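Local structure of BauA (Acinetobacter baumannii, 6H7F) at residues K316-S321 with G403-F408. The protein probably acts as a TonB-dependent receptor that takes up ferric acinetobactin-type siderophores across the outer membrane. Numbering follows the deposited sequence.
Sequences KYNGAS and GPKPEF. With FV8 ((4~{S},5~{R})-2-[2,3-bis(oxidanyl)phenyl]-~{N}-[2-(1~{H}-imidazol-4-yl)ethyl]-5-methyl-~{N}-oxidanyl-4,5-dihydro-1,3-oxazole-4-carboxamide), chain E.
Asn318 and Pro406 share the one hydrogen bond between segment 316-321 and the loop 403-408. Asn318 ND2 donates a hydrogen bond to Pro406 O (2.9 Å), nearly straight at 163°, and the acceptor lies in the plane of the Asn318 amide. With CG anti to the backbone N (chi1 -168°), the amide extends from the strand toward the loop. Its other end is held too, since OD1 accepts from Gln338 NE2 of the adjoining strand 331-358; the two bonds fix the flip of the amide. Gln338 also bonds Glu407 O, a second tie to the same loop.

Nonpolar contact centres on the Phe408 ring, which stands on the side of the strand away from FV8. Its CD1 meets Asn318 CB at 3.8 Å, and its CZ reaches Lys316 CB at 3.8 Å. The lysine chain crosses the phenylalanine at about a right angle; CB, CG and CD pass the ring, and the amino group lies beyond it.

Two oxygens face C-H groups. Tyr317 O sits at the ring edge, near its plane, 3.3 Å from Phe408 CE1, and Asn318 OD1 is 3.8 Å from Pro406 CG.

Tyr317 points the other way, its side chain anti to the backbone N (chi1 179°), and lays one ring face against the siderophore FV8, with CE1 3.5 Å from the methyl carbon CG2. Tyr317 OH donates to Ala320 O at 2.6 Å, across the corner where the chain turns.

Alternation along this beta-barrel strand thus separates two chemistries: Asn318 ties down, and the aliphatic part of Lys316 packs against, a loop that is probably extracellular, while Tyr317 between them lines the siderophore pocket.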
ATOM      1  N   LYS A 316     -25.566 -21.256 -13.825  1.00 27.31           N
ATOM      2  CA  LYS A 316     -24.711 -21.647 -14.960  1.00 30.94           C
ATOM      3  C   LYS A 316     -23.242 -21.428 -14.595  1.00 27.28           C
ATOM      4  O   LYS A 316     -22.874 -20.361 -14.081  1.00 31.31           O
ATOM      5  CB  LYS A 316     -25.074 -20.838 -16.203  1.00 32.81           C
ATOM      6  CG  LYS A 316     -26.448 -21.131 -16.794  1.00 36.99           C
ATOM      7  CD  LYS A 316     -26.902 -20.061 -17.792  1.00 42.44           C
ATOM      8  CE  LYS A 316     -27.942 -20.537 -18.782  1.00 43.26           C
ATOM      9  NZ  LYS A 316     -29.072 -21.210 -18.104  1.00 44.07           N
ATOM     10  N   TYR A 317     -22.416 -22.436 -14.876  1.00 26.44           N
ATOM     11  CA  TYR A 317     -20.986 -22.396 -14.587  1.00 27.91           C
ATOM     12  C   TYR A 317     -20.221 -23.002 -15.759  1.00 28.10           C
ATOM     13  O   TYR A 317     -20.516 -24.118 -16.203  1.00 28.84           O
ATOM     14  CB  TYR A 317     -20.664 -23.142 -13.288  1.00 28.47           C
ATOM     15  CG  TYR A 317     -19.200 -23.170 -12.907  1.00 28.51           C
ATOM     16  CD1 TYR A 317     -18.289 -23.975 -13.567  1.00 29.59           C
ATOM     17  CD2 TYR A 317     -18.734 -22.436 -11.838  1.00 29.68           C
ATOM     18  CE1 TYR A 317     -16.949 -24.019 -13.198  1.00 30.21           C
ATOM     19  CE2 TYR A 317     -17.404 -22.466 -11.451  1.00 31.66           C
ATOM     20  CZ  TYR A 317     -16.498 -23.261 -12.131  1.00 30.87           C
ATOM     21  OH  TYR A 317     -15.180 -23.283 -11.727  1.00 24.38           O
ATOM     22  N   ASN A 318     -19.242 -22.242 -16.253  1.00 31.17           N
ATOM     23  CA  ASN A 318     -18.312 -22.694 -17.285  1.00 28.70           C
ATOM     24  C   ASN A 318     -16.885 -22.389 -16.806  1.00 26.25           C
ATOM     25  O   ASN A 318     -16.514 -21.226 -16.685  1.00 28.81           O
ATOM     26  CB  ASN A 318     -18.649 -22.029 -18.624  1.00 25.88           C
ATOM     27  CG  ASN A 318     -17.935 -22.638 -19.818  1.00 30.91           C
ATOM     28  OD1 ASN A 318     -17.286 -23.687 -19.717  1.00 27.53           O
ATOM     29  ND2 ASN A 318     -18.084 -22.003 -20.973  1.00 27.71           N
ATOM     30  N   GLY A 319     -16.104 -23.434 -16.503  1.00 25.86           N
ATOM     31  CA  GLY A 319     -14.736 -23.236 -15.977  1.00 27.26           C
ATOM     32  C   GLY A 319     -14.068 -24.522 -15.530  1.00 26.19           C
ATOM     33  O   GLY A 319     -14.293 -25.585 -16.089  1.00 29.39           O
ATOM     34  N   ALA A 320     -13.208 -24.407 -14.520  1.00 26.10           N
ATOM     35  CA  ALA A 320     -12.501 -25.559 -13.947  1.00 26.18           C
ATOM     36  C   ALA A 320     -13.430 -26.304 -12.983  1.00 28.23           C
ATOM     37  O   ALA A 320     -14.164 -25.653 -12.214  1.00 24.46           O
ATOM     38  CB  ALA A 320     -11.266 -25.087 -13.227  1.00 27.66           C
ATOM     39  N   SER A 321     -13.377 -27.647 -13.016  1.00 23.89           N
ATOM     40  CA  SER A 321     -13.914 -28.463 -11.922  1.00 33.85           C
ATOM     41  C   SER A 321     -12.910 -28.481 -10.776  1.00 31.71           C
ATOM     42  O   SER A 321     -13.315 -28.396  -9.639  1.00 31.34           O
ATOM     43  CB  SER A 321     -14.289 -29.887 -12.337  1.00 29.43           C
ATOM     44  OG  SER A 321     -13.329 -30.436 -13.208  1.00 38.55           O
ATOM     45  N   GLY A 403      -5.973 -21.375 -22.300  1.00 31.12           N
ATOM     46  CA  GLY A 403      -6.491 -22.010 -23.505  1.00 28.23           C
ATOM     47  C   GLY A 403      -7.767 -21.325 -23.980  1.00 29.67           C
ATOM     48  O   GLY A 403      -8.174 -20.304 -23.441  1.00 34.08           O
ATOM     49  N   PRO A 404      -8.427 -21.861 -25.027  1.00 36.62           N
ATOM     50  CA  PRO A 404      -9.703 -21.318 -25.489  1.00 37.04           C
ATOM     51  C   PRO A 404     -10.853 -21.665 -24.528  1.00 36.71           C
ATOM     52  O   PRO A 404     -10.781 -22.678 -23.787  1.00 28.60           O
ATOM     53  CB  PRO A 404      -9.924 -21.976 -26.862  1.00 33.88           C
ATOM     54  CG  PRO A 404      -9.107 -23.264 -26.809  1.00 37.60           C
ATOM     55  CD  PRO A 404      -7.992 -23.035 -25.800  1.00 39.12           C
ATOM     56  N   LYS A 405     -11.869 -20.801 -24.538  1.00 30.05           N
ATOM     57  CA  LYS A 405     -13.084 -20.950 -23.784  1.00 38.41           C
ATOM     58  C   LYS A 405     -14.010 -21.901 -24.532  1.00 35.19           C
ATOM     59  O   LYS A 405     -14.432 -21.600 -25.632  1.00 34.33           O
ATOM     60  CB  LYS A 405     -13.749 -19.580 -23.636  1.00 38.15           C
ATOM     61  CG  LYS A 405     -15.131 -19.577 -22.993  1.00 42.94           C
ATOM     62  CD  LYS A 405     -15.864 -18.254 -23.171  1.00 48.38           C
ATOM     63  CE  LYS A 405     -16.985 -18.054 -22.181  1.00 58.26           C
ATOM     64  NZ  LYS A 405     -17.013 -16.664 -21.673  1.00 69.02           N
ATOM     65  N   PRO A 406     -14.363 -23.069 -23.964  1.00 37.93           N
ATOM     66  CA  PRO A 406     -15.350 -23.942 -24.591  1.00 34.49           C
ATOM     67  C   PRO A 406     -16.750 -23.308 -24.633  1.00 32.47           C
ATOM     68  O   PRO A 406     -17.162 -22.674 -23.682  1.00 36.13           O
ATOM     69  CB  PRO A 406     -15.328 -25.204 -23.718  1.00 32.93           C
ATOM     70  CG  PRO A 406     -14.798 -24.740 -22.375  1.00 34.17           C
ATOM     71  CD  PRO A 406     -13.878 -23.574 -22.672  1.00 32.89           C
ATOM     72  N   GLU A 407     -17.454 -23.495 -25.752  1.00 37.99           N
ATOM     73  CA  GLU A 407     -18.849 -23.131 -25.877  1.00 42.30           C
ATOM     74  C   GLU A 407     -19.644 -23.819 -24.761  1.00 36.48           C
ATOM     75  O   GLU A 407     -19.377 -24.985 -24.407  1.00 33.39           O
ATOM     76  CB  GLU A 407     -19.378 -23.524 -27.260  1.00 50.00           C
ATOM     77  CG  GLU A 407     -19.358 -22.386 -28.269  1.00 71.43           C
ATOM     78  CD  GLU A 407     -20.211 -22.625 -29.505  1.00 95.36           C
ATOM     79  OE1 GLU A 407     -21.154 -23.459 -29.429  1.00 77.58           O
ATOM     80  OE2 GLU A 407     -19.934 -21.981 -30.542  1.00103.97           O
ATOM     81  N   PHE A 408     -20.639 -23.099 -24.243  1.00 34.46           N
ATOM     82  CA  PHE A 408     -21.511 -23.595 -23.185  1.00 35.89           C
ATOM     83  C   PHE A 408     -22.658 -24.414 -23.784  1.00 36.81           C
ATOM     84  O   PHE A 408     -23.643 -23.846 -24.226  1.00 37.71           O
ATOM     85  CB  PHE A 408     -22.072 -22.419 -22.388  1.00 34.75           C
ATOM     86  CG  PHE A 408     -22.696 -22.809 -21.075  1.00 39.19           C
ATOM     87  CD1 PHE A 408     -21.927 -23.387 -20.068  1.00 35.12           C
ATOM     88  CD2 PHE A 408     -24.047 -22.601 -20.843  1.00 33.55           C
ATOM     89  CE1 PHE A 408     -22.496 -23.736 -18.848  1.00 34.92           C
ATOM     90  CE2 PHE A 408     -24.617 -22.965 -19.627  1.00 39.65           C
ATOM     91  CZ  PHE A 408     -23.842 -23.530 -18.633  1.00 34.00           C
TER
HETATM   92  CAJ FV8 E 802     -24.044 -28.225  -7.730  1.00 27.59           C
HETATM   93  NAN FV8 E 802     -24.418 -29.332  -8.360  1.00 24.25           N
HETATM   94  CAI FV8 E 802     -23.276 -29.951  -8.803  1.00 27.96           C
HETATM   95  NAO FV8 E 802     -22.167 -29.227  -8.436  1.00 28.44           N
HETATM   96  CAT FV8 E 802     -22.675 -28.181  -7.772  1.00 29.65           C
HETATM   97  CAK FV8 E 802     -21.868 -27.064  -7.143  1.00 26.79           C
HETATM   98  CAL FV8 E 802     -21.254 -26.166  -8.229  1.00 25.48           C
HETATM   99  NAY FV8 E 802     -20.358 -26.974  -9.050  1.00 20.79           N
HETATM  100  OAE FV8 E 802     -19.716 -28.033  -8.462  1.00 24.77           O
HETATM  101  C   FV8 E 802     -20.118 -26.699 -10.315  1.00 24.29           C
HETATM  102  O   FV8 E 802     -20.664 -25.718 -10.894  1.00 23.33           O
HETATM  103  CA  FV8 E 802     -19.272 -27.657 -10.933  1.00 21.16           C
HETATM  104  N   FV8 E 802     -19.904 -29.012 -10.853  1.00 23.40           N
HETATM  105  CB  FV8 E 802     -19.096 -27.442 -12.423  1.00 26.79           C
HETATM  106  CG2 FV8 E 802     -17.605 -27.424 -12.844  1.00 25.03           C
HETATM  107  OG1 FV8 E 802     -19.663 -28.596 -13.053  1.00 26.65           O
HETATM  108  CAR FV8 E 802     -20.062 -29.490 -12.104  1.00 29.66           C
HETATM  109  CAV FV8 E 802     -20.680 -30.651 -12.430  1.00 27.98           C
HETATM  110  CAH FV8 E 802     -20.889 -30.955 -13.780  1.00 28.90           C
HETATM  111  CAF FV8 E 802     -21.535 -32.143 -14.162  1.00 30.90           C
HETATM  112  CAG FV8 E 802     -22.014 -33.037 -13.185  1.00 31.82           C
HETATM  113  CAS FV8 E 802     -21.823 -32.722 -11.837  1.00 34.93           C
HETATM  114  OAC FV8 E 802     -22.245 -33.530 -10.817  1.00 36.20           O
HETATM  115  CAU FV8 E 802     -21.176 -31.531 -11.489  1.00 29.04           C
HETATM  116  OAD FV8 E 802     -20.983 -31.251 -10.188  1.00 27.52           O